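Local coordinates for protein probable RNA polymerase sigma-D factor (Mycobacterium tuberculosis, PDB 3VFZ) that is an ECF sigma factor that probably directs RNA polymerase to specific promoters, this fragment being its -35 promoter-binding domain, at residues Arg37-Leu42 against Glu51-Ala56; Pro33-Glu38 against Val57-Gly62. All coordinates share one frame; numbering follows the deposited sequence.

In the fold
Both contacts lie on the same side of the centre of this four-helix domain, sigma-70 domain 4, their centres about 6 Å apart, and both start from helix 34-46. Along the chain, overlapping pieces of that helix come first, followed by helix 50-57 for contact 1 and then by the turn and first residues of helix 61-80 for contact 2. The two meet directly: Leu42 packs on Val57, and Ala54 O probably accepts a hydrogen bond from Ser59 N. Residues 50-69 form the probable helix-turn-helix motif; helix 34-46 therefore packs against its first helix in contact 1 and lies beside its turn in contact 2.

Contact 1: Arg37-Leu42 against Glu51-Ala56; sequences REILIL and EETAAA
This is a small apolar helix-to-helix contact, with Ile39 and Leu42 of helix 34-46 touching Thr53 and Ala56 of helix 50-57, the first helix of the probable helix-turn-helix motif. The two axes stay 10.2 Å apart at their closest and run at 137° to each other, a steep crossing well short of antiparallel. Thr53 sits at the middle and uses its two branches differently. With chi1 at -69°, its methyl CG2 lies anti to the backbone N and reaches Ile39 CG1 at 4.0 Å, and the two side chains meet at about a right angle. Its hydroxyl OG1 lies beside the backbone N and passes Leu42 CB at 3.9 Å. One turn further along, Ala56 CB receives the end of the leucine, with Leu42 CD1 at 4.2 Å. Ile39 is buried, and beyond Thr53 it also touches Ala67 and Gln68 of helix 61-80, which ties all three helices together. No hydrogen bond crosses between the segments. Instead, Thr53 OG1 is hydrogen-bonded to Ser49 O. The hydroxyl of this buried threonine thus has its polar partner in its own part of the chain, and what passes between the segments is van der Waals contact, mostly between hydrocarbon groups.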
loop_
_atom_site.group_PDB
_atom_site.type_symbol
_atom_site.label_atom_id
_atom_site.label_comp_id
_atom_site.label_asym_id
_atom_site.label_seq_id
_atom_site.Cartn_x
_atom_site.Cartn_y
_atom_site.Cartn_z
ATOM N N ARG A 37 3.703 1.828 -0.032
ATOM C CA ARG A 37 3.598 1.680 1.421
ATOM C C ARG A 37 2.638 2.721 1.961
ATOM O O ARG A 37 1.749 2.428 2.760
ATOM C CB ARG A 37 4.957 1.868 2.094
ATOM C CG ARG A 37 5.950 0.768 1.812
ATOM C CD ARG A 37 7.370 1.197 2.179
ATOM N NE ARG A 37 7.513 1.473 3.607
ATOM C CZ ARG A 37 8.643 1.901 4.169
ATOM N NH1 ARG A 37 9.717 2.107 3.415
ATOM N NH2 ARG A 37 8.702 2.130 5.478
ATOM N N GLU A 38 2.841 3.951 1.507
ATOM C CA GLU A 38 2.034 5.073 1.915
ATOM C C GLU A 38 0.564 4.835 1.590
ATOM O O GLU A 38 -0.317 5.053 2.421
ATOM C CB GLU A 38 2.553 6.311 1.181
ATOM C CG GLU A 38 1.662 7.502 1.248
ATOM C CD GLU A 38 2.259 8.666 0.490
ATOM O OE1 GLU A 38 2.728 8.459 -0.656
ATOM O OE2 GLU A 38 2.278 9.775 1.054
ATOM N N ILE A 39 0.298 4.369 0.373
ATOM C CA ILE A 39 -1.079 4.093 -0.053
ATOM C C ILE A 39 -1.743 3.013 0.802
ATOM O O ILE A 39 -2.878 3.175 1.256
ATOM C CB ILE A 39 -1.136 3.736 -1.574
ATOM C CG1 ILE A 39 -1.014 5.025 -2.381
ATOM C CG2 ILE A 39 -2.418 3.014 -1.919
ATOM C CD1 ILE A 39 -0.727 4.793 -3.867
ATOM N N LEU A 40 -1.043 1.907 1.028
ATOM C CA LEU A 40 -1.627 0.817 1.816
ATOM C C LEU A 40 -1.904 1.251 3.249
ATOM O O LEU A 40 -2.954 0.927 3.800
ATOM C CB LEU A 40 -0.738 -0.427 1.812
ATOM C CG LEU A 40 -0.607 -1.177 0.483
ATOM C CD1 LEU A 40 0.075 -2.536 0.703
ATOM C CD2 LEU A 40 -1.991 -1.386 -0.131
ATOM N N ILE A 41 -0.966 1.978 3.856
ATOM C CA ILE A 41 -1.197 2.470 5.217
ATOM C C ILE A 41 -2.431 3.380 5.275
ATOM O O ILE A 41 -3.294 3.217 6.148
ATOM C CB ILE A 41 0.034 3.161 5.800
ATOM C CG1 ILE A 41 1.193 2.171 5.941
ATOM C CG2 ILE A 41 -0.284 3.778 7.153
ATOM C CD1 ILE A 41 2.523 2.876 6.301
ATOM N N LEU A 42 -2.516 4.326 4.342
ATOM C CA LEU A 42 -3.659 5.248 4.254
ATOM C C LEU A 42 -5.010 4.552 4.017
ATOM O O LEU A 42 -6.006 4.850 4.705
ATOM C CB LEU A 42 -3.396 6.316 3.185
ATOM C CG LEU A 42 -2.322 7.364 3.544
ATOM C CD1 LEU A 42 -2.139 8.382 2.408
ATOM C CD2 LEU A 42 -2.660 8.101 4.855
ATOM N N GLU A 51 -10.322 7.703 -3.222
ATOM C CA GLU A 51 -10.375 9.091 -3.666
ATOM C C GLU A 51 -9.652 10.008 -2.689
ATOM O O GLU A 51 -8.916 10.915 -3.092
ATOM C CB GLU A 51 -11.827 9.554 -3.835
ATOM C CG GLU A 51 -12.708 8.597 -4.636
ATOM C CD GLU A 51 -13.388 7.544 -3.767
ATOM O OE1 GLU A 51 -13.071 6.341 -3.916
ATOM O OE2 GLU A 51 -14.249 7.919 -2.938
ATOM N N GLU A 52 -9.877 9.774 -1.399
ATOM C CA GLU A 52 -9.241 10.569 -0.355
ATOM C C GLU A 52 -7.735 10.337 -0.343
ATOM O O GLU A 52 -6.952 11.262 -0.105
ATOM C CB GLU A 52 -9.849 10.236 1.011
ATOM C CG GLU A 52 -11.325 10.609 1.130
ATOM C CD GLU A 52 -11.931 10.196 2.454
ATOM O OE1 GLU A 52 -11.714 9.038 2.871
ATOM O OE2 GLU A 52 -12.618 11.030 3.081
ATOM N N THR A 53 -7.336 9.097 -0.614
ATOM C CA THR A 53 -5.927 8.743 -0.676
ATOM C C THR A 53 -5.239 9.458 -1.837
ATOM O O THR A 53 -4.167 10.040 -1.669
ATOM C CB THR A 53 -5.750 7.222 -0.827
ATOM O OG1 THR A 53 -6.160 6.585 0.386
ATOM C CG2 THR A 53 -4.306 6.877 -1.092
ATOM N N ALA A 54 -5.861 9.421 -3.009
ATOM C CA ALA A 54 -5.320 10.119 -4.171
ATOM C C ALA A 54 -5.171 11.616 -3.882
ATOM O O ALA A 54 -4.167 12.230 -4.245
ATOM C CB ALA A 54 -6.200 9.898 -5.398
ATOM N N ALA A 55 -6.173 12.201 -3.234
ATOM C CA ALA A 55 -6.084 13.611 -2.842
ATOM C C ALA A 55 -4.937 13.805 -1.854
ATOM O O ALA A 55 -4.174 14.762 -1.955
ATOM C CB ALA A 55 -7.394 14.082 -2.237
ATOM N N ALA A 56 -4.804 12.883 -0.904
ATOM C CA ALA A 56 -3.790 13.032 0.136
ATOM C C ALA A 56 -2.373 12.991 -0.434
ATOM O O ALA A 56 -1.498 13.746 -0.011
ATOM C CB ALA A 56 -3.964 11.972 1.220
#

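Contact 2: Pro33-Glu38 against Val57-Gly62; sequences PAKQRE and VGSTTG
Glu38 places CG anti to its backbone N (chi1 167°) and continues straight through chi2, which carries its carboxylate out to Val57; there CG1 lies beside the backbone N (chi1 -53°) and faces the glutamate. The methyl sits squarely over the flat face of the carboxylate. Val57 CG1 is 3.5 Å from Glu38 CD and 3.6 Å from Glu38 OE2, with the aliphatic Glu38 CG only slightly further off at 3.8 Å. The two side chains slide past each other in opposite directions, and the contact is made by the pi face of the acid group rather than by a polar bond. Lys35, a turn earlier, also starts anti to its N but bends at chi2 and chi3, bringing its ammonium near the turn. Lys35 NZ stays 4.2 Å from Val57 O and 4.3 Å from Ser59 OG, too long for hydrogen bonds, so any pull is probably weak electrostatics at the surface. Between those two partners, Gly58 takes a positive phi and lets the chain leave helix 50-57. Thr60 then caps the next helix, its OG1 accepting from Ala63 N. The contact lies where the first turns of helix 34-46 run beside the turn of the probable helix-turn-helix, where helix 50-57 ends and helix 61-80 begins, with Thr61 packing back on Ala50 and Ala54.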
loop_
_atom_site.group_PDB
_atom_site.type_symbol
_atom_site.label_atom_id
_atom_site.label_comp_id
_atom_site.label_asym_id
_atom_site.label_seq_id
_atom_site.Cartn_x
_atom_site.Cartn_y
_atom_site.Cartn_z
ATOM N N PRO A 33 7.811 -0.033 -2.963
ATOM C CA PRO A 33 8.142 1.379 -3.197
ATOM C C PRO A 33 7.455 2.226 -2.137
ATOM O O PRO A 33 6.352 1.881 -1.689
ATOM C CB PRO A 33 7.519 1.668 -4.567
ATOM C CG PRO A 33 7.403 0.337 -5.225
ATOM C CD PRO A 33 7.149 -0.651 -4.125
ATOM N N ALA A 34 8.100 3.318 -1.738
ATOM C CA ALA A 34 7.556 4.214 -0.738
ATOM C C ALA A 34 6.088 4.563 -0.993
ATOM O O ALA A 34 5.277 4.579 -0.072
ATOM C CB ALA A 34 8.406 5.498 -0.668
ATOM N N LYS A 35 5.754 4.846 -2.248
ATOM C CA LYS A 35 4.418 5.324 -2.590
ATOM C C LYS A 35 3.354 4.271 -2.306
ATOM O O LYS A 35 2.246 4.587 -1.887
ATOM C CB LYS A 35 4.368 5.734 -4.064
ATOM C CG LYS A 35 2.973 6.041 -4.572
ATOM C CD LYS A 35 2.965 7.298 -5.422
ATOM C CE LYS A 35 3.435 8.493 -4.611
ATOM N NZ LYS A 35 3.477 9.751 -5.410
ATOM N N GLN A 36 3.707 3.017 -2.545
ATOM C CA GLN A 36 2.795 1.916 -2.307
ATOM C C GLN A 36 2.630 1.675 -0.804
ATOM O O GLN A 36 1.538 1.363 -0.345
ATOM C CB GLN A 36 3.278 0.653 -3.032
ATOM C CG GLN A 36 3.181 0.750 -4.560
ATOM C CD GLN A 36 3.753 -0.470 -5.274
ATOM O OE1 GLN A 36 3.949 -1.522 -4.673
ATOM N NE2 GLN A 36 4.028 -0.326 -6.564
ATOM N N ARG A 37 3.703 1.828 -0.032
ATOM C CA ARG A 37 3.598 1.680 1.421
ATOM C C ARG A 37 2.638 2.721 1.961
ATOM O O ARG A 37 1.749 2.428 2.760
ATOM C CB ARG A 37 4.957 1.868 2.094
ATOM C CG ARG A 37 5.950 0.768 1.812
ATOM C CD ARG A 37 7.370 1.197 2.179
ATOM N NE ARG A 37 7.513 1.473 3.607
ATOM C CZ ARG A 37 8.643 1.901 4.169
ATOM N NH1 ARG A 37 9.717 2.107 3.415
ATOM N NH2 ARG A 37 8.702 2.130 5.478
ATOM N N GLU A 38 2.841 3.951 1.507
ATOM C CA GLU A 38 2.034 5.073 1.915
ATOM C C GLU A 38 0.564 4.835 1.590
ATOM O O GLU A 38 -0.317 5.053 2.421
ATOM C CB GLU A 38 2.553 6.311 1.181
ATOM C CG GLU A 38 1.662 7.502 1.248
ATOM C CD GLU A 38 2.259 8.666 0.490
ATOM O OE1 GLU A 38 2.728 8.459 -0.656
ATOM O OE2 GLU A 38 2.278 9.775 1.054
ATOM N N VAL A 57 -2.152 12.116 -1.402
ATOM C CA VAL A 57 -0.807 11.867 -1.895
ATOM C C VAL A 57 -0.510 12.517 -3.250
ATOM O O VAL A 57 0.561 12.308 -3.817
ATOM C CB VAL A 57 -0.542 10.364 -1.995
ATOM C CG1 VAL A 57 -0.865 9.682 -0.663
ATOM C CG2 VAL A 57 -1.357 9.766 -3.118
ATOM N N GLY A 58 -1.456 13.291 -3.769
ATOM C CA GLY A 58 -1.269 13.968 -5.040
ATOM C C GLY A 58 -1.178 13.028 -6.231
ATOM O O GLY A 58 -0.233 13.113 -7.019
ATOM N N SER A 59 -2.150 12.125 -6.355
ATOM C CA SER A 59 -2.247 11.224 -7.507
ATOM C C SER A 59 -3.655 11.252 -8.071
ATOM O O SER A 59 -4.488 12.048 -7.643
ATOM C CB SER A 59 -1.915 9.780 -7.111
ATOM O OG SER A 59 -0.517 9.561 -7.045
ATOM N N THR A 60 -3.922 10.376 -9.033
ATOM C CA THR A 60 -5.284 10.139 -9.468
ATOM C C THR A 60 -5.800 8.906 -8.750
ATOM O O THR A 60 -5.017 8.112 -8.231
ATOM C CB THR A 60 -5.370 9.904 -10.987
ATOM O OG1 THR A 60 -4.425 8.902 -11.374
ATOM C CG2 THR A 60 -5.073 11.190 -11.747
ATOM N N THR A 61 -7.114 8.744 -8.718
ATOM C CA THR A 61 -7.708 7.553 -8.132
ATOM C C THR A 61 -7.270 6.318 -8.924
ATOM O O THR A 61 -6.977 5.265 -8.356
ATOM C CB THR A 61 -9.237 7.658 -8.132
ATOM O OG1 THR A 61 -9.628 8.866 -7.472
ATOM C CG2 THR A 61 -9.854 6.475 -7.415
ATOM N N GLY A 62 -7.216 6.464 -10.244
ATOM C CA GLY A 62 -6.731 5.407 -11.116
ATOM C C GLY A 62 -5.317 4.987 -10.767
ATOM O O GLY A 62 -5.019 3.799 -10.722
#